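Long-range contacts in putative surface-anchored fimbrial subunit (Corynebacterium diphtheriae, PDB 3HR6), which forms the shaft of a Corynebacterium diphtheriae pilus as its major subunit, a rod of tandem Ig-like modules stabilised by isopeptide and disulfide bonds: residues G164-Y169 against E257-K262; V302-G307 against G366-T371. All blocks are in the same frame, centred on the assembly; numbering follows the deposited sequence.

Contact 1: residues G164-Y169 against E257-K262; sequences GENVKY and EAPVTK. With CA (calcium ion), chain B.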
loop_
_atom_site.group_PDB
_atom_site.type_symbol
_atom_site.label_atom_id
_atom_site.label_comp_id
_atom_site.label_asym_id
_atom_site.label_seq_id
_atom_site.Cartn_x
_atom_site.Cartn_y
_atom_site.Cartn_z
ATOM N N GLY A 164 -1.469 21.101 -7.159
ATOM C CA GLY A 164 -1.727 22.336 -6.469
ATOM C C GLY A 164 -2.833 22.191 -5.443
ATOM O O GLY A 164 -3.051 23.096 -4.633
ATOM N N GLU A 165 -3.505 21.054 -5.477
ATOM C CA GLU A 165 -4.503 20.709 -4.475
ATOM C C GLU A 165 -4.049 19.475 -3.666
ATOM O O GLU A 165 -3.036 18.854 -3.939
ATOM C CB GLU A 165 -5.816 20.357 -5.189
ATOM C CG GLU A 165 -6.434 21.522 -5.981
ATOM C CD GLU A 165 -7.957 21.546 -5.867
ATOM O OE1 GLU A 165 -8.610 20.537 -6.144
ATOM O OE2 GLU A 165 -8.499 22.603 -5.519
ATOM N N ASN A 166 -4.843 19.147 -2.658
ATOM C CA ASN A 166 -4.598 17.972 -1.867
ATOM C C ASN A 166 -5.444 16.775 -2.282
ATOM O O ASN A 166 -6.588 16.900 -2.688
ATOM C CB ASN A 166 -4.872 18.260 -0.408
ATOM C CG ASN A 166 -4.037 19.390 0.128
ATOM O OD1 ASN A 166 -2.816 19.406 -0.003
ATOM N ND2 ASN A 166 -4.701 20.382 0.713
ATOM N N VAL A 167 -4.817 15.611 -2.165
ATOM C CA VAL A 167 -5.481 14.327 -2.272
ATOM C C VAL A 167 -5.719 13.829 -0.869
ATOM O O VAL A 167 -4.990 14.179 0.063
ATOM C CB VAL A 167 -4.651 13.319 -3.106
ATOM C CG1 VAL A 167 -3.206 13.033 -2.488
ATOM C CG2 VAL A 167 -5.446 11.989 -3.373
ATOM N N LYS A 168 -6.717 12.980 -0.731
ATOM C CA LYS A 168 -6.966 12.259 0.511
ATOM C C LYS A 168 -7.013 10.775 0.193
ATOM O O LYS A 168 -7.567 10.367 -0.816
ATOM C CB LYS A 168 -8.283 12.706 1.115
ATOM C CG LYS A 168 -8.680 12.004 2.411
ATOM C CD LYS A 168 -9.796 12.780 3.077
ATOM C CE LYS A 168 -10.428 12.052 4.169
ATOM N NZ LYS A 168 -11.556 12.848 4.742
ATOM N N TYR A 169 -6.369 9.978 1.030
ATOM C CA TYR A 169 -6.428 8.533 0.934
ATOM C C TYR A 169 -7.046 7.935 2.164
ATOM O O TYR A 169 -6.937 8.466 3.250
ATOM C CB TYR A 169 -5.062 7.945 0.735
ATOM C CG TYR A 169 -4.428 8.254 -0.569
ATOM C CD1 TYR A 169 -5.014 7.855 -1.759
ATOM C CD2 TYR A 169 -3.256 8.956 -0.630
ATOM C CE1 TYR A 169 -4.390 8.161 -3.002
ATOM C CE2 TYR A 169 -2.635 9.237 -1.813
ATOM C CZ TYR A 169 -3.225 8.852 -2.997
ATOM O OH TYR A 169 -2.537 9.213 -4.133
ATOM N N GLU A 257 -4.404 13.275 4.255
ATOM C CA GLU A 257 -4.303 14.154 3.106
ATOM C C GLU A 257 -2.824 14.459 2.815
ATOM O O GLU A 257 -1.986 14.466 3.716
ATOM C CB GLU A 257 -5.055 15.454 3.322
ATOM C CG GLU A 257 -6.539 15.309 3.431
ATOM C CD GLU A 257 -7.268 16.649 3.409
ATOM O OE1 GLU A 257 -6.716 17.623 2.856
ATOM O OE2 GLU A 257 -8.395 16.728 3.940
ATOM N N ALA A 258 -2.528 14.675 1.541
ATOM C CA ALA A 258 -1.212 15.181 1.163
ATOM C C ALA A 258 -1.316 16.062 -0.065
ATOM O O ALA A 258 -2.204 15.858 -0.888
ATOM C CB ALA A 258 -0.274 14.029 0.887
ATOM N N PRO A 259 -0.384 17.017 -0.198
ATOM C CA PRO A 259 -0.419 17.881 -1.379
ATOM C C PRO A 259 0.078 17.193 -2.651
ATOM O O PRO A 259 1.094 16.489 -2.658
ATOM C CB PRO A 259 0.448 19.067 -0.976
ATOM C CG PRO A 259 1.279 18.638 0.077
ATOM C CD PRO A 259 0.550 17.514 0.809
ATOM N N VAL A 260 -0.663 17.374 -3.724
ATOM C CA VAL A 260 -0.194 16.889 -5.023
ATOM C C VAL A 260 0.736 17.973 -5.558
ATOM O O VAL A 260 0.259 19.027 -5.943
ATOM C CB VAL A 260 -1.362 16.580 -5.998
ATOM C CG1 VAL A 260 -0.845 16.081 -7.316
ATOM C CG2 VAL A 260 -2.316 15.520 -5.419
ATOM N N THR A 261 2.038 17.715 -5.646
ATOM C CA THR A 261 2.987 18.798 -5.900
ATOM C C THR A 261 3.492 18.835 -7.318
ATOM O O THR A 261 4.002 19.876 -7.758
ATOM C CB THR A 261 4.219 18.783 -4.973
ATOM O OG1 THR A 261 5.113 17.727 -5.360
ATOM C CG2 THR A 261 3.816 18.570 -3.536
ATOM N N LYS A 262 3.333 17.731 -8.046
ATOM C CA LYS A 262 3.805 17.716 -9.425
ATOM C C LYS A 262 3.125 16.654 -10.210
ATOM O O LYS A 262 2.640 15.660 -9.665
ATOM C CB LYS A 262 5.311 17.561 -9.506
ATOM C CG LYS A 262 5.840 16.300 -8.926
ATOM C CD LYS A 262 7.349 16.405 -8.689
ATOM C CE LYS A 262 7.943 15.125 -8.153
ATOM N NZ LYS A 262 9.461 15.242 -8.070
HETATM CA CA CA B . -10.564 19.202 -5.180
HETATM O O HOH W 1 -0.451 20.947 -3.854
HETATM O O HOH W 2 -10.736 21.750 -4.635
HETATM O O HOH W 3 -8.664 19.108 -3.358
HETATM O O HOH W 4 -9.582 15.172 5.888
#

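Contact 2: residues V302-G307 against G366-T371; sequences VSSKFG and GIHLGT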
loop_
_atom_site.group_PDB
_atom_site.type_symbol
_atom_site.label_atom_id
_atom_site.label_comp_id
_atom_site.label_asym_id
_atom_site.label_seq_id
_atom_site.Cartn_x
_atom_site.Cartn_y
_atom_site.Cartn_z
ATOM N N VAL A 302 -4.473 2.069 -5.833
ATOM C CA VAL A 302 -5.169 3.260 -6.271
ATOM C C VAL A 302 -4.293 3.889 -7.327
ATOM O O VAL A 302 -3.076 4.027 -7.148
ATOM C CB VAL A 302 -5.481 4.248 -5.137
ATOM C CG1 VAL A 302 -6.134 5.548 -5.750
ATOM C CG2 VAL A 302 -6.451 3.649 -4.209
ATOM N N SER A 303 -4.907 4.200 -8.487
ATOM C CA SER A 303 -4.161 4.885 -9.541
ATOM C C SER A 303 -4.964 6.055 -10.094
ATOM O O SER A 303 -6.019 5.884 -10.689
ATOM C CB SER A 303 -3.782 3.937 -10.663
ATOM O OG SER A 303 -3.049 4.581 -11.742
ATOM N N SER A 304 -4.477 7.258 -9.842
ATOM C CA SER A 304 -5.128 8.467 -10.326
ATOM C C SER A 304 -4.447 8.916 -11.593
ATOM O O SER A 304 -3.229 8.932 -11.668
ATOM C CB SER A 304 -5.063 9.547 -9.254
ATOM O OG SER A 304 -5.803 9.111 -8.116
ATOM N N LYS A 305 -5.238 9.246 -12.610
ATOM C CA LYS A 305 -4.729 9.459 -13.949
ATOM C C LYS A 305 -4.652 10.950 -14.249
ATOM O O LYS A 305 -5.594 11.671 -13.981
ATOM C CB LYS A 305 -5.684 8.793 -14.928
ATOM C CG LYS A 305 -6.075 7.360 -14.562
ATOM C CD LYS A 305 -4.867 6.433 -14.519
ATOM C CE LYS A 305 -5.320 5.005 -14.269
ATOM N NZ LYS A 305 -4.193 4.041 -14.264
ATOM N N PHE A 306 -3.537 11.359 -14.842
ATOM C CA PHE A 306 -3.275 12.770 -15.086
ATOM C C PHE A 306 -3.117 13.017 -16.553
ATOM O O PHE A 306 -2.791 12.134 -17.337
ATOM C CB PHE A 306 -2.043 13.256 -14.320
ATOM C CG PHE A 306 -2.325 13.530 -12.866
ATOM C CD1 PHE A 306 -2.580 12.486 -11.978
ATOM C CD2 PHE A 306 -2.404 14.825 -12.402
ATOM C CE1 PHE A 306 -2.874 12.758 -10.638
ATOM C CE2 PHE A 306 -2.678 15.087 -11.068
ATOM C CZ PHE A 306 -2.936 14.064 -10.193
ATOM N N GLY A 307 -3.373 14.277 -16.915
ATOM C CA GLY A 307 -3.228 14.694 -18.312
ATOM C C GLY A 307 -2.650 16.082 -18.426
ATOM O O GLY A 307 -2.485 16.806 -17.455
ATOM N N GLY A 366 -0.589 18.636 -15.128
ATOM C CA GLY A 366 -1.086 18.206 -13.844
ATOM C C GLY A 366 -2.565 18.218 -13.590
ATOM O O GLY A 366 -3.048 18.369 -12.433
ATOM N N ILE A 367 -3.311 17.996 -14.660
ATOM C CA ILE A 367 -4.725 17.896 -14.639
ATOM C C ILE A 367 -5.089 16.487 -14.165
ATOM O O ILE A 367 -4.845 15.509 -14.883
ATOM C CB ILE A 367 -5.364 18.146 -16.024
ATOM C CG1 ILE A 367 -4.972 19.533 -16.588
ATOM C CG2 ILE A 367 -6.840 18.045 -15.892
ATOM C CD1 ILE A 367 -5.161 19.689 -18.108
ATOM N N HIS A 368 -5.697 16.392 -12.987
ATOM C CA HIS A 368 -6.166 15.097 -12.483
ATOM C C HIS A 368 -7.479 14.783 -13.161
ATOM O O HIS A 368 -8.473 15.498 -13.023
ATOM C CB HIS A 368 -6.322 15.137 -10.963
ATOM C CG HIS A 368 -7.049 13.952 -10.410
ATOM N ND1 HIS A 368 -8.044 14.040 -9.439
ATOM C CD2 HIS A 368 -6.940 12.633 -10.707
ATOM C CE1 HIS A 368 -8.477 12.832 -9.148
ATOM N NE2 HIS A 368 -7.859 11.962 -9.939
ATOM N N LEU A 369 -7.515 13.698 -13.917
ATOM C CA LEU A 369 -8.676 13.335 -14.692
ATOM C C LEU A 369 -9.655 12.409 -13.990
ATOM O O LEU A 369 -10.850 12.519 -14.154
ATOM C CB LEU A 369 -8.194 12.671 -15.974
ATOM C CG LEU A 369 -7.373 13.555 -16.870
ATOM C CD1 LEU A 369 -6.808 12.697 -17.978
ATOM C CD2 LEU A 369 -8.227 14.650 -17.495
ATOM N N GLY A 370 -9.113 11.504 -13.176
ATOM C CA GLY A 370 -9.934 10.509 -12.511
ATOM C C GLY A 370 -9.083 9.469 -11.828
ATOM O O GLY A 370 -7.858 9.563 -11.877
ATOM N N THR A 371 -9.745 8.476 -11.231
ATOM C CA THR A 371 -9.078 7.505 -10.365
ATOM C C THR A 371 -9.649 6.103 -10.563
ATOM O O THR A 371 -10.858 5.891 -10.675
ATOM C CB THR A 371 -9.200 7.904 -8.898
ATOM O OG1 THR A 371 -8.626 9.192 -8.746
ATOM C CG2 THR A 371 -8.440 6.910 -8.021
#

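Contact 1: residues G164-Y169 against E257-K262
Val167 and Ala258 form the hydrogen-bonded pair of two antiparallel strands in the five-stranded sheet of the Cna-B-like, Ig-like module; the short axes run at 151° to each other, with Val167 N 2.9 Å from Ala258 O and Ala258 N 2.9 Å from Val167 O. The pairing carries on past the strand ends: Val260 N donates to Glu165 O at 2.8 Å, and Gly164 N reaches Val260 O. Gly164 has a positive phi of 109°, at which a CB would press on the preceding carbonyl, so glycine suits this turn. A water bridges the carbonyls of Glu165 and Val260, weakly at Glu165 O.

Asn166 lays its amide oxygen against the Pro259 ring, OD1 lying 3.2 Å from Pro259 CA. Proline fits here, since its non-hydrogen-bonded pairing with Asn166 needs no N-H across the strands. On the buried face, Val167 CG1 meets Val260 CG2 at 3.9 Å, crossing at about a right angle. Lys168 and Glu257 share the other, more polar face: their aliphatic parts touch, CB to CG, while a water donates to Glu257 OE2 and accepts a weak bond from Lys168 NZ.

Glu165, at the loop end of the pair, turns away from the second segment, with CG anti to its own carbonyl carbon (chi1 -63°), and binds the calcium ion through OE1 at 2.5 Å. Two waters join it, one also held by Asn166 O; Asp153, Asp155, Gln158 and Gly160 complete the site. Strand 148-152 runs along the far edge of strand 166-174, and strand 206-209 flanks strand 251-259.

Contact 2: residues V302-G307 against G366-T371
Lys305 stands opposite Gly370 and Phe306 opposite His368, so the antiparallel pair contains a beta bulge, with Leu369 as the extra residue in a sheet of the Ig-like modules. Lys305 faces both residues of the bulge, its N donating to Gly370 O at 2.7 Å and its O accepting from Leu369 N at 2.8 Å.

Packing is dense around Phe306. His368 CA sits over one face of its ring, 3.9 Å from the centroid in a CH-pi contact, while Gly366 O approaches the ring edge. The two aromatic rings are inclined by 33° and meet obliquely. Gly307, bare of a side chain, lets Leu369 CD1 come within 3.9 Å of Gly307 N. Gly366 has a positive phi (74°), which glycine tolerates readily. Val302, also buried, meets its partner through one methyl, CG1 to Thr371 CG2 at 3.5 Å.

The loose side is confined to Ser303, which is partly exposed, its CB turned away from strand 366-371; its hydroxyl takes a bond from Lys305 NZ and another to Asp270.

His368 reaches from its strand to the loop beside the calcium site: with CG anti to the backbone N (chi1 169°), its imidazole stacks on Phe161 and ND1 bonds to Phe161 N, close to Gly160. Thr371 supplies a polar partner for NE2, and Ser304 in turn bonds to that threonine; both are small enough for a buried site. Thr371 OG1 lies in the plane of the imidazole, 3.1 Å from His368 NE2, and also shares a hydrogen bond of 2.9 Å with Ser304 OG.

Both segments of contact 1 precede those of contact 2 along the chain, and the centres are about 12 Å apart. They belong to different sheets, the five-stranded one holding strands 166-174 and 251-259 and the mixed one holding strands 302-315 and 361-375. The contacts touch through packing of Val260 CG1 on Phe306 CZ (4.1 Å) and Tyr169 CE1 on Val302 CG1 (4.2 Å). Strand 268-276, which follows contact 1 in sequence, pairs with strand 302-315 of contact 2. The calcium site adjoins both: Glu165 of contact 1 binds the ion, and His368 of contact 2 packs against Phe161 next to its ligand Gly160, consistent with a firm joint between successive modules of the pilus shaft.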